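Local coordinates for protein phosphodiesterase (Pseudomonas aeruginosa, PDB 4G75) that is a colicin M-like bacteriocin that binds magnesium and probably kills related bacteria by hydrolysing a peptidoglycan lipid precursor, at residues F85-D96 and T143-T153. Residues are numbered along the deposited sequence; the frame is centred on the assembly and turned at random.
Sequences FIWDIFDLPQAD and TPAAAFAHYLT
Asp96 holds its CG trans to the backbone N (chi1 -169°), which carries the carboxylate to Thr143. Ile89 keeps CG1 anti to the carbonyl carbon and CG2 anti to the backbone N, and its CD1 reaches Leu152 CD1 and Phe148 CD2. Thr143 OG1 donates to Asp96 OD1 at 2.7 Å, on the syn side and 27° out of the carboxylate plane. The other carboxylate oxygen, OD2, accepts the backbone N-H of Asn138. Thr143 OG1 in turn accepts the backbone N-H of Gly139. Ile89 fits as a knob among Phe148, Ala149, Leu152 and Thr153; its CG2 lies 3.8 Å from Ala149 CB. Pro93 CG presses on Ala149 CB at 3.3 Å, a tight contact. The alanine methyls let the backbones close in, with Pro93 CA 4.1 Å from Ala146 CA. Leu152 CD1 meets the edge of the Phe85 ring. Pro93 lacks an N-H, and helix 81-102 kinks there. A water donates to Ile89 O and Thr153 OG1, and that hydroxyl donates to Ala149 O. The axes of segments 85-96 and 143-153 pass 8.0 Å apart. Their signed crossing angle is -127°. This is close, alanine-lined helix-helix packing with a knob-into-hole contact, joining helix 81-102 to helix 143-153 of the colicin M family region.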
loop_
_atom_site.group_PDB
_atom_site.type_symbol
_atom_site.label_atom_id
_atom_site.label_comp_id
_atom_site.label_asym_id
_atom_site.label_seq_id
_atom_site.Cartn_x
_atom_site.Cartn_y
_atom_site.Cartn_z
ATOM N N PHE A 85 12.100 11.844 -7.675
ATOM C CA PHE A 85 10.745 11.304 -7.711
ATOM C C PHE A 85 10.783 9.979 -8.463
ATOM O O PHE A 85 10.226 8.969 -8.018
ATOM C CB PHE A 85 9.799 12.288 -8.408
ATOM C CG PHE A 85 8.347 11.878 -8.368
ATOM C CD1 PHE A 85 7.485 12.426 -7.425
ATOM C CD2 PHE A 85 7.845 10.957 -9.272
ATOM C CE1 PHE A 85 6.140 12.059 -7.389
ATOM C CE2 PHE A 85 6.509 10.584 -9.237
ATOM C CZ PHE A 85 5.659 11.133 -8.301
ATOM N N ILE A 86 11.452 9.982 -9.608
ATOM C CA ILE A 86 11.541 8.780 -10.430
ATOM C C ILE A 86 12.205 7.617 -9.698
ATOM O O ILE A 86 11.685 6.500 -9.704
ATOM C CB ILE A 86 12.262 9.055 -11.753
ATOM C CG1 ILE A 86 11.377 9.952 -12.625
ATOM C CG2 ILE A 86 12.583 7.748 -12.450
ATOM C CD1 ILE A 86 12.094 10.606 -13.797
ATOM N N TRP A 87 13.346 7.879 -9.063
ATOM C CA TRP A 87 14.042 6.832 -8.316
ATOM C C TRP A 87 13.271 6.324 -7.092
ATOM O O TRP A 87 13.354 5.149 -6.774
ATOM C CB TRP A 87 15.468 7.261 -7.926
ATOM C CG TRP A 87 16.472 7.080 -9.030
ATOM C CD1 TRP A 87 17.252 8.046 -9.594
ATOM C CD2 TRP A 87 16.801 5.856 -9.703
ATOM N NE1 TRP A 87 18.051 7.500 -10.573
ATOM C CE2 TRP A 87 17.792 6.158 -10.659
ATOM C CE3 TRP A 87 16.355 4.536 -9.587
ATOM C CZ2 TRP A 87 18.346 5.189 -11.492
ATOM C CZ3 TRP A 87 16.910 3.571 -10.417
ATOM C CH2 TRP A 87 17.891 3.906 -11.361
ATOM N N ASP A 88 12.534 7.198 -6.412
ATOM C CA ASP A 88 11.702 6.766 -5.290
ATOM C C ASP A 88 10.581 5.855 -5.802
ATOM O O ASP A 88 10.220 4.869 -5.157
ATOM C CB ASP A 88 11.100 7.963 -4.541
ATOM C CG ASP A 88 12.037 8.548 -3.487
ATOM O OD1 ASP A 88 13.248 8.202 -3.458
ATOM O OD2 ASP A 88 11.549 9.376 -2.684
ATOM N N ILE A 89 10.028 6.189 -6.966
ATOM C CA ILE A 89 8.992 5.350 -7.567
ATOM C C ILE A 89 9.567 3.968 -7.901
ATOM O O ILE A 89 8.882 2.953 -7.799
ATOM C CB ILE A 89 8.358 6.031 -8.803
ATOM C CG1 ILE A 89 7.529 7.242 -8.367
ATOM C CG2 ILE A 89 7.478 5.052 -9.594
ATOM C CD1 ILE A 89 6.440 6.920 -7.373
ATOM N N PHE A 90 10.844 3.927 -8.255
ATOM C CA PHE A 90 11.528 2.655 -8.476
ATOM C C PHE A 90 11.774 1.911 -7.163
ATOM O O PHE A 90 11.543 0.713 -7.075
ATOM C CB PHE A 90 12.859 2.901 -9.204
ATOM C CG PHE A 90 13.613 1.643 -9.572
ATOM C CD1 PHE A 90 13.232 0.881 -10.668
ATOM C CD2 PHE A 90 14.737 1.255 -8.855
ATOM C CE1 PHE A 90 13.946 -0.264 -11.027
ATOM C CE2 PHE A 90 15.454 0.116 -9.210
ATOM C CZ PHE A 90 15.052 -0.649 -10.294
ATOM N N ASP A 91 12.240 2.629 -6.145
ATOM C CA ASP A 91 12.706 2.007 -4.906
ATOM C C ASP A 91 11.589 1.530 -3.990
ATOM O O ASP A 91 11.693 0.462 -3.379
ATOM C CB ASP A 91 13.598 2.971 -4.122
ATOM C CG ASP A 91 14.971 3.133 -4.743
ATOM O OD1 ASP A 91 15.360 2.271 -5.561
ATOM O OD2 ASP A 91 15.657 4.120 -4.406
ATOM N N LEU A 92 10.534 2.330 -3.881
ATOM C CA LEU A 92 9.452 2.025 -2.952
ATOM C C LEU A 92 8.806 0.636 -3.135
ATOM O O LEU A 92 8.597 -0.079 -2.156
ATOM C CB LEU A 92 8.411 3.153 -2.933
ATOM C CG LEU A 92 8.865 4.399 -2.156
ATOM C CD1 LEU A 92 8.065 5.628 -2.572
ATOM C CD2 LEU A 92 8.788 4.173 -0.639
ATOM N N PRO A 93 8.498 0.236 -4.379
ATOM C CA PRO A 93 7.905 -1.105 -4.505
ATOM C C PRO A 93 8.881 -2.211 -4.134
ATOM O O PRO A 93 8.455 -3.274 -3.674
ATOM C CB PRO A 93 7.571 -1.215 -6.001
ATOM C CG PRO A 93 7.583 0.160 -6.517
ATOM C CD PRO A 93 8.507 0.965 -5.656
ATOM N N GLN A 94 10.172 -1.975 -4.339
ATOM C CA GLN A 94 11.175 -2.973 -3.990
ATOM C C GLN A 94 11.304 -3.098 -2.474
ATOM O O GLN A 94 11.439 -4.200 -1.950
ATOM C CB GLN A 94 12.529 -2.644 -4.627
ATOM C CG GLN A 94 13.609 -3.687 -4.344
ATOM C CD GLN A 94 13.356 -4.990 -5.082
ATOM O OE1 GLN A 94 13.286 -5.018 -6.308
ATOM N NE2 GLN A 94 13.203 -6.079 -4.330
ATOM N N ALA A 95 11.237 -1.970 -1.772
ATOM C CA ALA A 95 11.260 -1.979 -0.313
ATOM C C ALA A 95 10.066 -2.764 0.236
ATOM O O ALA A 95 10.195 -3.570 1.158
ATOM C CB ALA A 95 11.245 -0.550 0.231
ATOM N N ASP A 96 8.895 -2.523 -0.336
ATOM C CA ASP A 96 7.715 -3.241 0.113
ATOM C C ASP A 96 7.889 -4.739 -0.100
ATOM O O ASP A 96 7.560 -5.553 0.781
ATOM C CB ASP A 96 6.458 -2.760 -0.606
ATOM C CG ASP A 96 5.198 -3.313 0.031
ATOM O OD1 ASP A 96 4.836 -2.820 1.120
ATOM O OD2 ASP A 96 4.597 -4.247 -0.542
ATOM N N THR A 143 3.270 -0.135 1.449
ATOM C CA THR A 143 2.315 -0.724 0.508
ATOM C C THR A 143 1.506 0.299 -0.297
ATOM O O THR A 143 1.350 0.149 -1.515
ATOM C CB THR A 143 1.387 -1.740 1.202
ATOM O OG1 THR A 143 2.156 -2.893 1.573
ATOM C CG2 THR A 143 0.253 -2.174 0.258
ATOM N N PRO A 144 0.981 1.336 0.368
ATOM C CA PRO A 144 0.280 2.334 -0.448
ATOM C C PRO A 144 1.201 2.974 -1.490
ATOM O O PRO A 144 0.790 3.182 -2.635
ATOM C CB PRO A 144 -0.177 3.362 0.585
ATOM C CG PRO A 144 -0.379 2.537 1.842
ATOM C CD PRO A 144 0.776 1.554 1.814
ATOM N N ALA A 145 2.433 3.284 -1.105
ATOM C CA ALA A 145 3.367 3.873 -2.064
ATOM C C ALA A 145 3.709 2.888 -3.178
ATOM O O ALA A 145 3.812 3.267 -4.346
ATOM C CB ALA A 145 4.639 4.364 -1.364
ATOM N N ALA A 146 3.891 1.625 -2.812
ATOM C CA ALA A 146 4.202 0.595 -3.797
ATOM C C ALA A 146 3.056 0.439 -4.789
ATOM O O ALA A 146 3.281 0.241 -5.978
ATOM C CB ALA A 146 4.484 -0.724 -3.105
ATOM N N ALA A 147 1.828 0.523 -4.284
ATOM C CA ALA A 147 0.644 0.406 -5.129
ATOM C C ALA A 147 0.563 1.570 -6.112
ATOM O O ALA A 147 0.175 1.397 -7.269
ATOM C CB ALA A 147 -0.605 0.352 -4.278
ATOM N N PHE A 148 0.910 2.759 -5.633
ATOM C CA PHE A 148 0.942 3.936 -6.494
ATOM C C PHE A 148 2.039 3.793 -7.547
ATOM O O PHE A 148 1.845 4.105 -8.721
ATOM C CB PHE A 148 1.166 5.192 -5.647
ATOM C CG PHE A 148 1.237 6.450 -6.445
ATOM C CD1 PHE A 148 0.148 6.871 -7.182
ATOM C CD2 PHE A 148 2.393 7.216 -6.459
ATOM C CE1 PHE A 148 0.210 8.036 -7.933
ATOM C CE2 PHE A 148 2.463 8.389 -7.199
ATOM C CZ PHE A 148 1.369 8.793 -7.942
ATOM N N ALA A 149 3.200 3.315 -7.124
ATOM C CA ALA A 149 4.295 3.120 -8.057
ATOM C C ALA A 149 3.893 2.137 -9.154
ATOM O O ALA A 149 4.221 2.335 -10.323
ATOM C CB ALA A 149 5.539 2.653 -7.321
ATOM N N HIS A 150 3.163 1.089 -8.784
ATOM C CA HIS A 150 2.734 0.107 -9.774
ATOM C C HIS A 150 1.704 0.679 -10.753
ATOM O O HIS A 150 1.615 0.258 -11.912
ATOM C CB HIS A 150 2.191 -1.158 -9.109
ATOM C CG HIS A 150 2.000 -2.289 -10.070
ATOM N ND1 HIS A 150 3.022 -3.144 -10.420
ATOM C CD2 HIS A 150 0.922 -2.672 -10.792
ATOM C CE1 HIS A 150 2.573 -4.026 -11.296
ATOM N NE2 HIS A 150 1.302 -3.757 -11.542
ATOM N N TYR A 151 0.915 1.632 -10.277
ATOM C CA TYR A 151 -0.019 2.361 -11.126
ATOM C C TYR A 151 0.757 3.118 -12.213
ATOM O O TYR A 151 0.388 3.110 -13.396
ATOM C CB TYR A 151 -0.820 3.317 -10.239
ATOM C CG TYR A 151 -1.797 4.226 -10.937
ATOM C CD1 TYR A 151 -2.823 3.711 -11.729
ATOM C CD2 TYR A 151 -1.733 5.602 -10.760
ATOM C CE1 TYR A 151 -3.732 4.554 -12.353
ATOM C CE2 TYR A 151 -2.640 6.451 -11.376
ATOM C CZ TYR A 151 -3.632 5.923 -12.168
ATOM O OH TYR A 151 -4.534 6.768 -12.776
ATOM N N LEU A 152 1.861 3.743 -11.810
ATOM C CA LEU A 152 2.662 4.550 -12.729
ATOM C C LEU A 152 3.485 3.737 -13.726
ATOM O O LEU A 152 3.689 4.170 -14.861
ATOM C CB LEU A 152 3.610 5.476 -11.953
ATOM C CG LEU A 152 2.979 6.438 -10.946
ATOM C CD1 LEU A 152 4.013 7.460 -10.474
ATOM C CD2 LEU A 152 1.768 7.136 -11.527
ATOM N N THR A 153 3.954 2.563 -13.308
ATOM C CA THR A 153 4.971 1.851 -14.076
ATOM C C THR A 153 4.732 0.355 -14.290
ATOM O O THR A 153 5.487 -0.292 -15.018
ATOM C CB THR A 153 6.368 2.011 -13.419
ATOM O OG1 THR A 153 6.333 1.462 -12.093
ATOM C CG2 THR A 153 6.766 3.481 -13.349
HETATM O O HOH W 1 8.063 1.034 -9.903
#